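Local coordinates for DNA repair protein rhp9/CRB2 (PDB 2FHD) that probably recognises methylated histone H4 through its tandem tudor domains and so takes part in DNA repair, at residues 75-89 / 102-116. Sequence-based numbering, arbitrary orientation.
Sequences LGKIKHTVVKTFRST and NNDMVILAHGEIEVT. With PO4 (phosphate ion), chain K.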
loop_
_atom_site.group_PDB
_atom_site.type_symbol
_atom_site.label_atom_id
_atom_site.label_comp_id
_atom_site.label_asym_id
_atom_site.label_seq_id
_atom_site.Cartn_x
_atom_site.Cartn_y
_atom_site.Cartn_z
ATOM N N LEU A 75 -28.042 13.465 0.840
ATOM C CA LEU A 75 -29.437 13.514 0.406
ATOM C C LEU A 75 -29.980 12.102 0.005
ATOM O O LEU A 75 -30.790 11.999 -0.875
ATOM C CB LEU A 75 -29.565 14.448 -0.792
ATOM C CG LEU A 75 -28.842 15.745 -0.415
ATOM C CD1 LEU A 75 -28.733 16.665 -1.627
ATOM C CD2 LEU A 75 -29.522 16.471 0.791
ATOM N N GLY A 76 -29.479 11.033 0.594
ATOM C CA GLY A 76 -30.030 9.722 0.309
ATOM C C GLY A 76 -29.792 9.382 -1.150
ATOM O O GLY A 76 -28.710 9.670 -1.690
ATOM N N LYS A 77 -30.812 8.794 -1.797
ATOM C CA LYS A 77 -30.708 8.311 -3.191
ATOM C C LYS A 77 -31.447 9.255 -4.162
ATOM O O LYS A 77 -31.635 8.923 -5.329
ATOM C CB LYS A 77 -31.284 6.890 -3.306
ATOM C CG LYS A 77 -30.282 5.769 -3.326
ATOM C CD LYS A 77 -30.319 4.822 -2.132
ATOM C CE LYS A 77 -31.729 4.241 -1.826
ATOM N NZ LYS A 77 -32.075 3.131 -2.772
ATOM N N ILE A 78 -31.828 10.431 -3.674
ATOM C CA ILE A 78 -32.609 11.386 -4.416
ATOM C C ILE A 78 -31.723 12.019 -5.483
ATOM O O ILE A 78 -30.694 12.596 -5.185
ATOM C CB ILE A 78 -33.076 12.517 -3.477
ATOM C CG1 ILE A 78 -33.844 11.971 -2.269
ATOM C CG2 ILE A 78 -33.938 13.466 -4.239
ATOM C CD1 ILE A 78 -34.195 13.095 -1.171
ATOM N N LYS A 79 -32.108 11.868 -6.724
ATOM C CA LYS A 79 -31.358 12.418 -7.823
ATOM C C LYS A 79 -31.576 13.929 -7.930
ATOM O O LYS A 79 -32.695 14.380 -7.753
ATOM C CB LYS A 79 -31.738 11.678 -9.129
ATOM C CG LYS A 79 -31.107 10.331 -9.207
ATOM C CD LYS A 79 -31.142 9.720 -10.584
ATOM C CE LYS A 79 -30.514 8.370 -10.499
ATOM N NZ LYS A 79 -30.501 7.626 -11.798
ATOM N N HIS A 80 -30.517 14.687 -8.240
ATOM C CA HIS A 80 -30.552 16.132 -8.308
ATOM C C HIS A 80 -29.920 16.571 -9.601
ATOM O O HIS A 80 -29.221 15.828 -10.148
ATOM C CB HIS A 80 -29.746 16.709 -7.102
ATOM C CG HIS A 80 -30.467 16.579 -5.805
ATOM N ND1 HIS A 80 -31.108 17.639 -5.203
ATOM C CD2 HIS A 80 -30.700 15.503 -5.012
ATOM C CE1 HIS A 80 -31.661 17.239 -4.069
ATOM N NE2 HIS A 80 -31.456 15.940 -3.943
ATOM N N THR A 81 -30.119 17.781 -10.073
ATOM C CA THR A 81 -29.325 18.301 -11.162
ATOM C C THR A 81 -28.354 19.370 -10.578
ATOM O O THR A 81 -28.626 20.044 -9.566
ATOM C CB THR A 81 -30.197 18.885 -12.342
ATOM O OG1 THR A 81 -31.027 19.931 -11.812
ATOM C CG2 THR A 81 -31.146 17.868 -12.815
ATOM N N VAL A 82 -27.209 19.496 -11.220
ATOM C CA VAL A 82 -26.262 20.415 -10.842
ATOM C C VAL A 82 -26.707 21.807 -11.260
ATOM O O VAL A 82 -27.143 22.082 -12.388
ATOM C CB VAL A 82 -24.899 20.029 -11.433
ATOM C CG1 VAL A 82 -23.878 21.155 -11.207
ATOM C CG2 VAL A 82 -24.413 18.617 -10.850
ATOM N N VAL A 83 -26.618 22.707 -10.298
ATOM C CA VAL A 83 -26.879 24.107 -10.593
ATOM C C VAL A 83 -25.556 24.807 -10.832
ATOM O O VAL A 83 -25.385 25.289 -11.894
ATOM C CB VAL A 83 -27.773 24.822 -9.477
ATOM C CG1 VAL A 83 -27.925 26.324 -9.848
ATOM C CG2 VAL A 83 -29.132 24.158 -9.384
ATOM N N LYS A 84 -24.608 24.793 -9.900
ATOM C CA LYS A 84 -23.331 25.519 -10.034
ATOM C C LYS A 84 -22.322 24.971 -9.053
ATOM O O LYS A 84 -22.677 24.570 -7.966
ATOM C CB LYS A 84 -23.543 27.035 -9.782
ATOM C CG LYS A 84 -22.262 27.925 -9.858
ATOM C CD LYS A 84 -22.501 29.443 -10.096
ATOM C CE LYS A 84 -22.496 29.794 -11.632
ATOM N NZ LYS A 84 -21.059 29.609 -12.222
ATOM N N THR A 85 -21.059 24.906 -9.417
ATOM C CA THR A 85 -20.007 24.541 -8.463
ATOM C C THR A 85 -19.216 25.850 -8.190
ATOM O O THR A 85 -19.153 26.759 -9.071
ATOM C CB THR A 85 -19.026 23.544 -9.113
ATOM O OG1 THR A 85 -18.629 24.150 -10.337
ATOM C CG2 THR A 85 -19.681 22.154 -9.449
ATOM N N PHE A 86 -18.644 25.957 -6.988
ATOM C CA PHE A 86 -17.871 27.089 -6.635
ATOM C C PHE A 86 -16.852 26.731 -5.577
ATOM O O PHE A 86 -16.942 25.665 -4.987
ATOM C CB PHE A 86 -18.807 28.269 -6.228
ATOM C CG PHE A 86 -19.584 28.050 -4.959
ATOM C CD1 PHE A 86 -20.832 27.464 -4.988
ATOM C CD2 PHE A 86 -19.081 28.472 -3.720
ATOM C CE1 PHE A 86 -21.588 27.312 -3.828
ATOM C CE2 PHE A 86 -19.842 28.326 -2.535
ATOM C CZ PHE A 86 -21.118 27.695 -2.591
ATOM N N ARG A 87 -15.860 27.611 -5.370
ATOM C CA ARG A 87 -14.940 27.509 -4.253
ATOM C C ARG A 87 -15.300 28.455 -3.048
ATOM O O ARG A 87 -15.323 29.688 -3.159
ATOM C CB ARG A 87 -13.489 27.700 -4.758
ATOM C CG ARG A 87 -12.437 27.295 -3.729
ATOM C CD ARG A 87 -11.021 27.659 -4.164
ATOM N NE ARG A 87 -10.270 26.439 -3.905
ATOM C CZ ARG A 87 -9.564 26.162 -2.806
ATOM N NH1 ARG A 87 -9.380 27.076 -1.831
ATOM N NH2 ARG A 87 -8.967 24.973 -2.734
ATOM N N SER A 88 -15.573 27.857 -1.899
ATOM C CA SER A 88 -16.089 28.595 -0.766
ATOM C C SER A 88 -14.999 29.327 -0.009
ATOM O O SER A 88 -15.279 30.084 0.901
ATOM C CB SER A 88 -16.793 27.676 0.243
ATOM O OG SER A 88 -15.817 26.934 0.962
ATOM N N THR A 89 -13.749 29.089 -0.330
ATOM C CA THR A 89 -12.720 29.605 0.535
ATOM C C THR A 89 -11.426 29.779 -0.188
ATOM O O THR A 89 -11.215 29.231 -1.268
ATOM C CB THR A 89 -12.456 28.684 1.717
ATOM O OG1 THR A 89 -11.517 29.343 2.575
ATOM C CG2 THR A 89 -11.839 27.387 1.201
ATOM N N ASN A 102 -10.699 22.673 -8.622
ATOM C CA ASN A 102 -10.435 23.212 -7.298
ATOM C C ASN A 102 -11.679 23.832 -6.630
ATOM O O ASN A 102 -11.537 24.588 -5.685
ATOM C CB ASN A 102 -9.314 24.228 -7.356
ATOM C CG ASN A 102 -8.390 24.125 -6.180
ATOM O OD1 ASN A 102 -8.438 23.161 -5.404
ATOM N ND2 ASN A 102 -7.525 25.098 -6.048
ATOM N N ASN A 103 -12.887 23.497 -7.118
ATOM C CA ASN A 103 -14.080 23.731 -6.374
ATOM C C ASN A 103 -14.261 22.755 -5.253
ATOM O O ASN A 103 -13.835 21.627 -5.253
ATOM C CB ASN A 103 -15.386 23.750 -7.234
ATOM C CG ASN A 103 -15.280 24.684 -8.411
ATOM O OD1 ASN A 103 -15.026 25.879 -8.227
ATOM N ND2 ASN A 103 -15.423 24.138 -9.644
ATOM N N ASP A 104 -15.126 23.193 -4.403
ATOM C CA ASP A 104 -15.314 22.756 -3.078
ATOM C C ASP A 104 -16.769 22.418 -2.780
ATOM O O ASP A 104 -17.071 21.584 -1.929
ATOM C CB ASP A 104 -15.126 24.142 -2.398
ATOM C CG ASP A 104 -14.866 23.984 -1.116
ATOM O OD1 ASP A 104 -14.454 22.791 -0.941
ATOM O OD2 ASP A 104 -15.142 24.877 -0.365
HETATM N N MSE A 105 -17.669 23.214 -3.380
HETATM C CA MSE A 105 -19.109 23.209 -3.048
HETATM C C MSE A 105 -19.890 23.007 -4.325
HETATM O O MSE A 105 -19.508 23.455 -5.400
HETATM C CB MSE A 105 -19.589 24.543 -2.409
HETATM C CG MSE A 105 -18.892 24.868 -1.067
HETATM SE SE MSE A 105 -19.604 23.655 0.297
HETATM C CE MSE A 105 -17.856 22.950 1.273
ATOM N N VAL A 106 -21.024 22.352 -4.196
ATOM C CA VAL A 106 -21.928 22.326 -5.320
ATOM C C VAL A 106 -23.373 22.622 -4.884
ATOM O O VAL A 106 -23.834 22.133 -3.850
ATOM C CB VAL A 106 -21.793 20.969 -6.092
ATOM C CG1 VAL A 106 -22.131 19.835 -5.199
ATOM C CG2 VAL A 106 -22.643 20.989 -7.385
ATOM N N ILE A 107 -24.070 23.397 -5.681
ATOM C CA ILE A 107 -25.508 23.576 -5.539
ATOM C C ILE A 107 -26.299 22.607 -6.490
ATOM O O ILE A 107 -26.076 22.546 -7.722
ATOM C CB ILE A 107 -25.888 25.069 -5.847
ATOM C CG1 ILE A 107 -25.054 26.043 -5.032
ATOM C CG2 ILE A 107 -27.435 25.297 -5.703
ATOM C CD1 ILE A 107 -25.165 27.535 -5.624
ATOM N N LEU A 108 -27.209 21.858 -5.878
ATOM C CA LEU A 108 -28.026 20.789 -6.451
ATOM C C LEU A 108 -29.502 21.154 -6.387
ATOM O O LEU A 108 -29.929 21.748 -5.404
ATOM C CB LEU A 108 -27.842 19.565 -5.612
ATOM C CG LEU A 108 -26.425 19.015 -5.668
ATOM C CD1 LEU A 108 -26.327 17.714 -4.873
ATOM C CD2 LEU A 108 -25.990 18.804 -7.136
ATOM N N ALA A 109 -30.285 20.793 -7.415
ATOM C CA ALA A 109 -31.723 21.089 -7.491
ATOM C C ALA A 109 -32.514 19.824 -7.642
ATOM O O ALA A 109 -32.112 18.861 -8.303
ATOM C CB ALA A 109 -32.023 22.029 -8.653
ATOM N N HIS A 110 -33.644 19.793 -6.972
ATOM C CA HIS A 110 -34.582 18.698 -7.133
ATOM C C HIS A 110 -35.907 19.353 -7.191
ATOM O O HIS A 110 -36.568 19.614 -6.178
ATOM C CB HIS A 110 -34.540 17.654 -6.056
ATOM C CG HIS A 110 -35.539 16.569 -6.259
ATOM N ND1 HIS A 110 -35.301 15.485 -7.075
ATOM C CD2 HIS A 110 -36.793 16.395 -5.756
ATOM C CE1 HIS A 110 -36.366 14.696 -7.070
ATOM N NE2 HIS A 110 -37.279 15.224 -6.275
ATOM N N GLY A 111 -36.307 19.561 -8.432
ATOM C CA GLY A 111 -37.355 20.436 -8.736
ATOM C C GLY A 111 -36.621 21.759 -8.863
ATOM O O GLY A 111 -35.542 21.908 -9.552
ATOM N N GLU A 112 -37.211 22.714 -8.174
ATOM C CA GLU A 112 -36.627 23.986 -8.018
ATOM C C GLU A 112 -36.275 24.227 -6.538
ATOM O O GLU A 112 -36.136 25.354 -6.127
ATOM C CB GLU A 112 -37.675 24.967 -8.430
ATOM C CG GLU A 112 -39.042 24.654 -7.799
ATOM C CD GLU A 112 -40.077 25.573 -8.374
ATOM O OE1 GLU A 112 -40.156 25.553 -9.662
ATOM O OE2 GLU A 112 -40.733 26.316 -7.550
ATOM N N ILE A 113 -36.101 23.149 -5.784
ATOM C CA ILE A 113 -35.592 23.213 -4.469
ATOM C C ILE A 113 -34.070 22.957 -4.495
ATOM O O ILE A 113 -33.618 21.868 -4.814
ATOM C CB ILE A 113 -36.400 22.264 -3.551
ATOM C CG1 ILE A 113 -37.844 22.811 -3.400
ATOM C CG2 ILE A 113 -35.749 22.087 -2.164
ATOM C CD1 ILE A 113 -38.820 21.737 -3.685
ATOM N N GLU A 114 -33.308 23.969 -4.115
ATOM C CA GLU A 114 -31.855 23.934 -4.168
ATOM C C GLU A 114 -31.307 23.707 -2.780
ATOM O O GLU A 114 -31.902 24.199 -1.768
ATOM C CB GLU A 114 -31.307 25.252 -4.720
ATOM C CG GLU A 114 -31.878 25.555 -6.072
ATOM C CD GLU A 114 -31.268 26.731 -6.714
ATOM O OE1 GLU A 114 -30.953 27.709 -6.049
ATOM O OE2 GLU A 114 -31.091 26.714 -7.929
ATOM N N VAL A 115 -30.177 22.992 -2.758
ATOM C CA VAL A 115 -29.413 22.694 -1.574
ATOM C C VAL A 115 -27.986 22.869 -1.961
ATOM O O VAL A 115 -27.591 22.481 -3.074
ATOM C CB VAL A 115 -29.549 21.182 -1.165
ATOM C CG1 VAL A 115 -28.825 20.904 0.195
ATOM C CG2 VAL A 115 -30.889 20.858 -0.945
ATOM N N THR A 116 -27.179 23.363 -1.025
ATOM C CA THR A 116 -25.736 23.522 -1.220
ATOM C C THR A 116 -25.028 22.412 -0.451
ATOM O O THR A 116 -25.351 22.195 0.702
ATOM C CB THR A 116 -25.261 24.849 -0.717
ATOM O OG1 THR A 116 -25.847 25.861 -1.511
ATOM C CG2 THR A 116 -23.744 24.971 -0.817
HETATM P P PO4 K . -35.479 10.255 -7.661
HETATM O O1 PO4 K . -34.079 9.791 -7.351
HETATM O O2 PO4 K . -36.224 9.060 -8.273
HETATM O O3 PO4 K . -36.195 10.633 -6.363
HETATM O O4 PO4 K . -35.468 11.505 -8.557
HETATM O O HOH W 1 -34.079 19.305 -10.981
#
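Phe86 lays its ring over Met105, a selenomethionine, whose CB sits above one face, 3.7 Å from the ring centroid, while Ile107 CG1 comes up to the ring edge. Phe86 CG lies between the backbone N and the carbonyl carbon (chi1 67°), which folds the ring back across the neighbouring strand. The two strands, 80-86 and 105-110, are antiparallel neighbours in the five-stranded sheet of the second tudor domain, an SH3-like fold. Two classic beta bulges interrupt their pairing: in one, Ile107 O takes the N-H of Val83 at 2.6 Å from N and a weak bond from Lys84 N; in the other, Asp104 and Met105 both donate their backbone N-H to Phe86 O. On the other side of the sheet, Val82 puts CG1 against Val106 CG2 and CG2 against Leu108 CD2, with Val70 of strand 69-72 adding to this apolar layer. At one end, Arg87 reaches along the chain of Asn102: NE bonds to Asn102 O at 2.9 Å, in the carbonyl plane, and NH2 makes a weak bond to OD1 of the same residue. NH1 donates to Thr89 O and Glu91 O on its own side, so the guanidinium joins the segment after strand 80-86 to the one before strand 105-110. A leucine in place of Arg87 would probably leave these carbonyls without their donors and set the chain at Thr89 and Glu91 free to shift against Asn102. Next door, Ser88 OG donates to Asp104 OD2 at 2.5 Å. At the far end, His110 CB lies over the His80 ring, 3.8 Å from its centroid, and the edge of the His110 ring is turned toward that same ring with planes at 52°. Ile78 CG2 covers a face of His110, whose ND1 donates to Lys79 O at 2.9 Å; ND1 sits almost straight beyond the C=O, though the N-H...O angle is bent to 149°.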